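Local coordinates for hypothetical protein TM1010 (Thermotoga maritima, PDB 2F4P), which is of unknown function but belongs to the cupin family of beta-barrel proteins and forms a dimer, at residues T61-H66 with Q82-P87; Q70-T75 with H105-A110. All blocks are in the same frame, centred on the assembly; numbering follows the deposited sequence.

Interaction 1 (T61-H66 with Q82-P87); sequences THWHSH and QERGKP. With EDO (1,2-ethanediol), chain F; EDO (1,2-ethanediol), chain G.
Trp63 turns its side chain beside its own backbone N (chi1 -66°), which points the indole across to Arg84. The Arg84 chain starts out anti to its N, then bends at chi2 and chi3. These bends fold the guanidinium back over the indole. It stacks on one ring face with the planes tilted by 30°. CZ of Arg84 stands 3.8 Å from the centroid of the five-membered ring of Trp63, in a cation-pi contact. NH2 of Arg84 comes closest, 3.1 Å from Trp63 NE1. Both atoms are donors, so this pair is not a hydrogen bond. The indole N-H instead bonds to Glu139 of helix 137-144. The six-membered ring reaches the backbone: Trp63 CZ3 is 3.7 Å from Gln82 O, and the backbone C of Glu83 lies at the ring edge. In this cupin fold, strands 60-65 and 78-83 flank strand 105-109, and the Trp63 indole spans from one to the other. Trp106 of the central strand meets Trp63 edge-to-face. Past Glu83 the chain makes a type II turn, closed by Lys86 N bonding to Glu83 O at 3.0 Å. Gln82 NE2 ties across this turn to Lys86 O at 2.8 Å, in the carbonyl plane. The same NE2 also donates to one 1,2-ethanediol. A second ethanediol takes the Glu83 N-H on its O2 at 2.9 Å and passes a bond on to Pro87 O. On the other segment, His62 O accepts Thr61 OG1 and His64 ND1 from opposite faces of its carbonyl plane.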
ATOM      1  N   THR A  61       0.716  17.948  -5.800  1.00 36.90           N
ATOM      2  CA  THR A  61       1.413  17.603  -6.991  1.00 35.14           C
ATOM      3  C   THR A  61       1.055  18.609  -8.082  1.00 34.68           C
ATOM      4  O   THR A  61      -0.001  19.282  -8.038  1.00 33.73           O
ATOM      5  CB  THR A  61       1.015  16.168  -7.497  1.00 38.46           C
ATOM      6  OG1 THR A  61      -0.346  16.185  -7.968  1.00 34.49           O
ATOM      7  CG2 THR A  61       1.128  15.145  -6.407  1.00 38.71           C
ATOM      8  N   HIS A  62       1.920  18.689  -9.078  1.00 33.28           N
ATOM      9  CA  HIS A  62       1.517  19.229 -10.379  1.00 33.79           C
ATOM     10  C   HIS A  62       0.472  18.306 -11.011  1.00 34.75           C
ATOM     11  O   HIS A  62       0.278  17.150 -10.574  1.00 35.97           O
ATOM     12  CB  HIS A  62       2.736  19.336 -11.285  1.00 36.55           C
ATOM     13  CG  HIS A  62       3.726  20.360 -10.831  1.00 35.64           C
ATOM     14  ND1 HIS A  62       4.861  20.668 -11.549  1.00 38.48           N
ATOM     15  CD2 HIS A  62       3.748  21.153  -9.733  1.00 38.78           C
ATOM     16  CE1 HIS A  62       5.534  21.609 -10.917  1.00 41.89           C
ATOM     17  NE2 HIS A  62       4.887  21.914  -9.806  1.00 41.14           N
ATOM     18  N   TRP A  63      -0.170  18.782 -12.073  1.00 36.05           N
ATOM     19  CA  TRP A  63      -0.947  17.873 -12.929  1.00 34.53           C
ATOM     20  C   TRP A  63      -0.017  16.820 -13.541  1.00 36.14           C
ATOM     21  O   TRP A  63       1.084  17.146 -14.014  1.00 36.33           O
ATOM     22  CB  TRP A  63      -1.638  18.632 -14.053  1.00 36.29           C
ATOM     23  CG  TRP A  63      -2.699  19.599 -13.643  1.00 32.08           C
ATOM     24  CD1 TRP A  63      -2.558  20.947 -13.495  1.00 38.47           C
ATOM     25  CD2 TRP A  63      -4.079  19.308 -13.343  1.00 34.26           C
ATOM     26  NE1 TRP A  63      -3.747  21.509 -13.147  1.00 38.17           N
ATOM     27  CE2 TRP A  63      -4.697  20.528 -13.023  1.00 38.30           C
ATOM     28  CE3 TRP A  63      -4.836  18.129 -13.276  1.00 35.40           C
ATOM     29  CZ2 TRP A  63      -6.052  20.618 -12.690  1.00 38.30           C
ATOM     30  CZ3 TRP A  63      -6.196  18.225 -12.950  1.00 33.28           C
ATOM     31  CH2 TRP A  63      -6.784  19.451 -12.681  1.00 36.77           C
ATOM     32  N   HIS A  64      -0.475  15.566 -13.577  1.00 32.86           N
ATOM     33  CA  HIS A  64       0.291  14.512 -14.173  1.00 34.59           C
ATOM     34  C   HIS A  64      -0.585  13.276 -14.424  1.00 34.03           C
ATOM     35  O   HIS A  64      -1.722  13.200 -13.965  1.00 37.02           O
ATOM     36  CB  HIS A  64       1.484  14.171 -13.275  1.00 35.53           C
ATOM     37  CG  HIS A  64       1.122  13.599 -11.941  1.00 36.21           C
ATOM     38  ND1 HIS A  64       0.414  14.298 -10.979  1.00 37.15           N
ATOM     39  CD2 HIS A  64       1.433  12.405 -11.387  1.00 39.12           C
ATOM     40  CE1 HIS A  64       0.281  13.537  -9.903  1.00 39.29           C
ATOM     41  NE2 HIS A  64       0.892  12.388 -10.125  1.00 36.90           N
ATOM     42  N   SER A  65      -0.018  12.305 -15.112  1.00 33.85           N
ATOM     43  CA  SER A  65      -0.649  11.011 -15.320  1.00 33.83           C
ATOM     44  C   SER A  65       0.413   9.902 -15.276  1.00 35.47           C
ATOM     45  O   SER A  65       1.625  10.147 -15.500  1.00 36.12           O
ATOM     46  CB  SER A  65      -1.394  10.997 -16.677  1.00 34.41           C
ATOM     47  OG  SER A  65      -0.475  10.997 -17.768  1.00 33.18           O
ATOM     48  N   HIS A  66      -0.061   8.693 -15.008  1.00 35.98           N
ATOM     49  CA  HIS A  66       0.760   7.497 -15.036  1.00 33.77           C
ATOM     50  C   HIS A  66       0.184   6.567 -16.101  1.00 34.77           C
ATOM     51  O   HIS A  66      -0.982   6.200 -16.019  1.00 34.29           O
ATOM     52  CB  HIS A  66       0.668   6.764 -13.704  1.00 36.99           C
ATOM     53  CG  HIS A  66       1.448   7.412 -12.604  1.00 40.59           C
ATOM     54  ND1 HIS A  66       2.746   7.049 -12.315  1.00 49.34           N
ATOM     55  CD2 HIS A  66       1.134   8.412 -11.756  1.00 45.48           C
ATOM     56  CE1 HIS A  66       3.194   7.797 -11.324  1.00 50.73           C
ATOM     57  NE2 HIS A  66       2.234   8.626 -10.962  1.00 43.21           N
ATOM     58  N   GLN A  82      -8.221  15.476  -7.750  1.00 37.12           N
ATOM     59  CA  GLN A  82      -8.977  16.033  -8.852  1.00 36.61           C
ATOM     60  C   GLN A  82      -8.462  15.557 -10.188  1.00 37.59           C
ATOM     61  O   GLN A  82      -7.269  15.667 -10.471  1.00 36.69           O
ATOM     62  CB  GLN A  82      -8.929  17.544  -8.822  1.00 37.50           C
ATOM     63  CG  GLN A  82      -9.748  18.196  -9.973  1.00 38.93           C
ATOM     64  CD  GLN A  82      -9.951  19.687  -9.768  1.00 39.49           C
ATOM     65  OE1 GLN A  82      -8.986  20.446  -9.594  1.00 39.01           O
ATOM     66  NE2 GLN A  82     -11.211  20.127  -9.809  1.00 41.89           N
ATOM     67  N   GLU A  83      -9.388  15.070 -11.014  1.00 37.70           N
ATOM     68  CA  GLU A  83      -9.141  14.775 -12.419  1.00 38.63           C
ATOM     69  C   GLU A  83      -9.407  15.997 -13.292  1.00 39.08           C
ATOM     70  O   GLU A  83     -10.279  16.811 -13.006  1.00 38.29           O
ATOM     71  CB  GLU A  83     -10.011  13.585 -12.858  1.00 39.33           C
ATOM     72  CG  GLU A  83      -9.632  12.318 -12.107  1.00 36.26           C
ATOM     73  CD  GLU A  83     -10.525  11.145 -12.352  1.00 40.71           C
ATOM     74  OE1 GLU A  83     -11.419  11.266 -13.207  1.00 36.77           O
ATOM     75  OE2 GLU A  83     -10.279  10.080 -11.722  1.00 38.98           O
ATOM     76  N   ARG A  84      -8.629  16.129 -14.358  1.00 36.69           N
ATOM     77  CA  ARG A  84      -8.792  17.243 -15.292  1.00 36.28           C
ATOM     78  C   ARG A  84     -10.259  17.388 -15.700  1.00 36.64           C
ATOM     79  O   ARG A  84     -10.873  16.436 -16.167  1.00 38.65           O
ATOM     80  CB  ARG A  84      -7.905  16.983 -16.513  1.00 38.14           C
ATOM     81  CG  ARG A  84      -7.778  18.101 -17.466  1.00 44.10           C
ATOM     82  CD  ARG A  84      -6.287  18.334 -17.797  1.00 56.43           C
ATOM     83  NE  ARG A  84      -5.820  19.442 -17.010  1.00 50.75           N
ATOM     84  CZ  ARG A  84      -4.578  19.919 -16.936  1.00 47.32           C
ATOM     85  NH1 ARG A  84      -3.536  19.379 -17.558  1.00 48.88           N
ATOM     86  NH2 ARG A  84      -4.396  20.954 -16.157  1.00 47.78           N
ATOM     87  N   GLY A  85     -10.817  18.572 -15.499  1.00 40.23           N
ATOM     88  CA  GLY A  85     -12.173  18.889 -15.940  1.00 40.98           C
ATOM     89  C   GLY A  85     -13.285  18.350 -15.055  1.00 42.13           C
ATOM     90  O   GLY A  85     -14.455  18.463 -15.417  1.00 41.07           O
ATOM     91  N   LYS A  86     -12.944  17.760 -13.906  1.00 41.53           N
ATOM     92  CA  LYS A  86     -13.944  17.150 -13.011  1.00 41.02           C
ATOM     93  C   LYS A  86     -13.907  17.812 -11.614  1.00 40.31           C
ATOM     94  O   LYS A  86     -12.881  18.364 -11.218  1.00 39.28           O
ATOM     95  CB  LYS A  86     -13.690  15.647 -12.840  1.00 43.60           C
ATOM     96  CG  LYS A  86     -13.719  14.790 -14.131  1.00 44.75           C
ATOM     97  CD  LYS A  86     -15.101  14.461 -14.591  1.00 53.09           C
ATOM     98  CE  LYS A  86     -15.138  13.138 -15.379  1.00 56.47           C
ATOM     99  NZ  LYS A  86     -14.019  12.997 -16.335  1.00 49.25           N
ATOM    100  N   PRO A  87     -15.009  17.733 -10.856  1.00 41.16           N
ATOM    101  CA  PRO A  87     -15.013  18.274  -9.494  1.00 42.29           C
ATOM    102  C   PRO A  87     -14.018  17.526  -8.616  1.00 41.12           C
ATOM    103  O   PRO A  87     -13.893  16.304  -8.735  1.00 40.45           O
ATOM    104  CB  PRO A  87     -16.432  17.965  -9.005  1.00 43.74           C
ATOM    105  CG  PRO A  87     -17.229  17.819 -10.217  1.00 45.01           C
ATOM    106  CD  PRO A  87     -16.313  17.138 -11.183  1.00 44.85           C
TER
HETATM  107  C1  EDO F 137     -12.993  12.482  -9.462  1.00 34.67           C
HETATM  108  O1  EDO F 137     -13.059  11.592  -8.342  1.00 38.47           O
HETATM  109  C2  EDO F 137     -12.141  13.643  -8.976  1.00 33.59           C
HETATM  110  O2  EDO F 137     -12.010  14.653  -9.966  1.00 23.83           O
HETATM  111  C1  EDO G 138     -13.244  21.872  -7.816  1.00 36.74           C
HETATM  112  O1  EDO G 138     -14.155  20.837  -7.512  1.00 34.05           O
HETATM  113  C2  EDO G 138     -13.404  22.429  -9.213  1.00 40.09           C
HETATM  114  O2  EDO G 138     -12.163  23.048  -9.535  1.00 40.51           O

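Interaction 2 (Q70-T75 with H105-A110); sequences QILIVT and HWHGAA
Gln70 and Leu72 meet His105 and His107 inside the cupin barrel, where two strands from different sheets face each other. Strands 70-75 and 105-109 run nearly parallel, with their axes 11.0 Å apart. Side chains alone bridge that distance. The tighter part is Leu72 on His107. Leu72 CD1 sits over one face of the imidazole, 3.9 Å from the ring centroid, in a CH-pi contact. His107 has its ring between backbone N and carbonyl carbon (chi1 47°), which presents this face to the leucine. Val97 and Ile99 of strand 96-99 pack against Leu72 as well. The polar end is looser. The amide of Gln70 and the ring of His105 are turned 71° apart, and their bond is weak. Tyr51 OH and an unknown ligand take bonds from Gln70 NE2. The ligand also bonds His107 NE2, so this side of the contact probably borders a pocket, though the ligand is unidentified and may come from the crystallisation liquor. His105 ND1 is held by Val103 O, while His105 NE2 reaches Gln70 OE1 at 3.2 Å, with a bent N-H...O angle of 132°.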
ATOM      1  N   GLN A  70      -2.476   4.363 -10.858  1.00 38.85           N
ATOM      2  CA  GLN A  70      -1.987   4.624  -9.505  1.00 38.49           C
ATOM      3  C   GLN A  70      -3.118   4.369  -8.516  1.00 38.78           C
ATOM      4  O   GLN A  70      -4.292   4.558  -8.850  1.00 37.70           O
ATOM      5  CB  GLN A  70      -1.464   6.089  -9.453  1.00 40.69           C
ATOM      6  CG  GLN A  70      -0.926   6.576  -8.098  1.00 45.08           C
ATOM      7  CD  GLN A  70      -0.330   8.018  -8.166  1.00 48.07           C
ATOM      8  OE1 GLN A  70      -0.900   8.946  -8.800  1.00 57.78           O
ATOM      9  NE2 GLN A  70       0.827   8.190  -7.543  1.00 43.34           N
ATOM     10  N   ILE A  71      -2.756   3.914  -7.307  1.00 36.82           N
ATOM     11  CA  ILE A  71      -3.685   3.707  -6.214  1.00 39.43           C
ATOM     12  C   ILE A  71      -3.185   4.541  -5.024  1.00 38.40           C
ATOM     13  O   ILE A  71      -2.008   4.454  -4.667  1.00 38.98           O
ATOM     14  CB  ILE A  71      -3.761   2.213  -5.819  1.00 35.97           C
ATOM     15  CG1 ILE A  71      -4.393   1.379  -6.947  1.00 38.42           C
ATOM     16  CG2 ILE A  71      -4.570   2.022  -4.501  1.00 36.51           C
ATOM     17  CD1 ILE A  71      -4.031  -0.090  -6.862  1.00 44.49           C
ATOM     18  N   LEU A  72      -4.058   5.348  -4.431  1.00 36.46           N
ATOM     19  CA  LEU A  72      -3.726   6.091  -3.211  1.00 37.40           C
ATOM     20  C   LEU A  72      -4.502   5.509  -2.040  1.00 37.03           C
ATOM     21  O   LEU A  72      -5.681   5.160  -2.174  1.00 38.11           O
ATOM     22  CB  LEU A  72      -4.105   7.565  -3.319  1.00 37.92           C
ATOM     23  CG  LEU A  72      -3.721   8.315  -4.594  1.00 42.82           C
ATOM     24  CD1 LEU A  72      -4.103   9.774  -4.441  1.00 43.85           C
ATOM     25  CD2 LEU A  72      -2.248   8.176  -4.885  1.00 40.74           C
ATOM     26  N   ILE A  73      -3.824   5.413  -0.898  1.00 35.07           N
ATOM     27  CA  ILE A  73      -4.418   4.938   0.337  1.00 35.55           C
ATOM     28  C   ILE A  73      -4.102   5.969   1.400  1.00 34.16           C
ATOM     29  O   ILE A  73      -2.943   6.121   1.781  1.00 35.17           O
ATOM     30  CB  ILE A  73      -3.843   3.576   0.752  1.00 36.07           C
ATOM     31  CG1 ILE A  73      -4.034   2.542  -0.363  1.00 37.92           C
ATOM     32  CG2 ILE A  73      -4.494   3.124   2.029  1.00 38.84           C
ATOM     33  CD1 ILE A  73      -3.299   1.229  -0.108  1.00 42.51           C
ATOM     34  N   VAL A  74      -5.122   6.696   1.839  1.00 35.50           N
ATOM     35  CA  VAL A  74      -4.952   7.813   2.764  1.00 37.37           C
ATOM     36  C   VAL A  74      -4.862   7.303   4.184  1.00 37.57           C
ATOM     37  O   VAL A  74      -5.740   6.577   4.646  1.00 38.05           O
ATOM     38  CB  VAL A  74      -6.111   8.819   2.625  1.00 37.69           C
ATOM     39  CG1 VAL A  74      -5.888  10.024   3.543  1.00 39.65           C
ATOM     40  CG2 VAL A  74      -6.262   9.229   1.161  1.00 37.42           C
ATOM     41  N   THR A  75      -3.791   7.675   4.871  1.00 36.83           N
ATOM     42  CA  THR A  75      -3.545   7.186   6.225  1.00 38.08           C
ATOM     43  C   THR A  75      -3.769   8.236   7.300  1.00 40.07           C
ATOM     44  O   THR A  75      -3.965   7.880   8.456  1.00 38.57           O
ATOM     45  CB  THR A  75      -2.118   6.616   6.377  1.00 40.32           C
ATOM     46  OG1 THR A  75      -1.143   7.623   6.086  1.00 38.57           O
ATOM     47  CG2 THR A  75      -1.905   5.476   5.434  1.00 37.92           C
ATOM     48  N   HIS A 105      -4.404  14.186 -13.446  1.00 34.52           N
ATOM     49  CA  HIS A 105      -4.975  14.489 -12.119  1.00 35.36           C
ATOM     50  C   HIS A 105      -3.914  15.181 -11.251  1.00 34.88           C
ATOM     51  O   HIS A 105      -2.730  15.273 -11.624  1.00 35.44           O
ATOM     52  CB  HIS A 105      -5.392  13.191 -11.444  1.00 35.20           C
ATOM     53  CG  HIS A 105      -4.217  12.351 -11.077  1.00 38.65           C
ATOM     54  ND1 HIS A 105      -3.574  11.557 -12.006  1.00 47.77           N
ATOM     55  CD2 HIS A 105      -3.488  12.278  -9.943  1.00 43.53           C
ATOM     56  CE1 HIS A 105      -2.531  10.984 -11.435  1.00 46.33           C
ATOM     57  NE2 HIS A 105      -2.452  11.413 -10.190  1.00 39.06           N
ATOM     58  N   TRP A 106      -4.353  15.715 -10.137  1.00 35.80           N
ATOM     59  CA  TRP A 106      -3.414  16.097  -9.072  1.00 34.79           C
ATOM     60  C   TRP A 106      -3.987  15.618  -7.769  1.00 35.93           C
ATOM     61  O   TRP A 106      -5.197  15.341  -7.678  1.00 35.59           O
ATOM     62  CB  TRP A 106      -3.172  17.603  -9.039  1.00 35.96           C
ATOM     63  CG  TRP A 106      -4.387  18.433  -8.721  1.00 33.21           C
ATOM     64  CD1 TRP A 106      -5.288  18.900  -9.614  1.00 38.52           C
ATOM     65  CD2 TRP A 106      -4.825  18.889  -7.429  1.00 36.01           C
ATOM     66  NE1 TRP A 106      -6.252  19.637  -8.973  1.00 35.83           N
ATOM     67  CE2 TRP A 106      -6.003  19.637  -7.630  1.00 38.24           C
ATOM     68  CE3 TRP A 106      -4.314  18.776  -6.122  1.00 37.87           C
ATOM     69  CZ2 TRP A 106      -6.696  20.265  -6.575  1.00 41.15           C
ATOM     70  CZ3 TRP A 106      -5.004  19.384  -5.070  1.00 39.77           C
ATOM     71  CH2 TRP A 106      -6.177  20.125  -5.301  1.00 36.33           C
ATOM     72  N   HIS A 107      -3.122  15.506  -6.762  1.00 36.40           N
ATOM     73  CA  HIS A 107      -3.605  15.311  -5.399  1.00 34.38           C
ATOM     74  C   HIS A 107      -2.762  16.115  -4.436  1.00 34.20           C
ATOM     75  O   HIS A 107      -1.646  16.516  -4.744  1.00 35.24           O
ATOM     76  CB  HIS A 107      -3.634  13.813  -4.999  1.00 35.28           C
ATOM     77  CG  HIS A 107      -2.392  13.039  -5.338  1.00 33.89           C
ATOM     78  ND1 HIS A 107      -1.480  12.647  -4.377  1.00 40.46           N
ATOM     79  CD2 HIS A 107      -1.934  12.555  -6.510  1.00 38.77           C
ATOM     80  CE1 HIS A 107      -0.497  11.983  -4.953  1.00 37.27           C
ATOM     81  NE2 HIS A 107      -0.736  11.927  -6.251  1.00 45.53           N
ATOM     82  N   GLY A 108      -3.284  16.313  -3.239  1.00 33.65           N
ATOM     83  CA  GLY A 108      -2.527  17.068  -2.262  1.00 36.03           C
ATOM     84  C   GLY A 108      -3.306  17.378  -1.029  1.00 34.76           C
ATOM     85  O   GLY A 108      -4.413  16.903  -0.836  1.00 34.54           O
ATOM     86  N   ALA A 109      -2.722  18.226  -0.188  1.00 36.32           N
ATOM     87  CA  ALA A 109      -3.305  18.488   1.104  1.00 34.34           C
ATOM     88  C   ALA A 109      -4.404  19.508   0.989  1.00 36.39           C
ATOM     89  O   ALA A 109      -4.497  20.261   0.009  1.00 38.10           O
ATOM     90  CB  ALA A 109      -2.251  18.974   2.058  1.00 35.64           C
ATOM     91  N   ALA A 110      -5.220  19.552   2.030  1.00 35.75           N
ATOM     92  CA  ALA A 110      -6.130  20.661   2.254  1.00 36.32           C
ATOM     93  C   ALA A 110      -5.355  21.955   2.578  1.00 36.43           C
ATOM     94  O   ALA A 110      -4.181  21.911   2.936  1.00 36.38           O
ATOM     95  CB  ALA A 110      -7.081  20.309   3.412  1.00 37.18           C
TER

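How the interactions relate
The centres of interactions 1 and 2 lie about 11 Å apart, and the two contacts touch. Their segments alternate along the chain: 61-66, 70-75, 82-87, then 105-110. Strand 105-109 lies between strands 60-65 and 78-83 in one antiparallel sheet, so interaction 1 joins its two neighbours. Interaction 2 leaves that sheet and crosses the barrel interior to strand 70-75 of the other sheet. His105 N probably bonds to His64 O, at 2.9 Å. Residues of strand 105-109 alternate: His105 and His107 face inward, and Trp106 faces the Trp63 side. His64 and His66, with Gln70 and His107, bond one unidentified ligand, perhaps from the crystallisation liquor. This is consistent with a pocket inside the barrel that both contacts border.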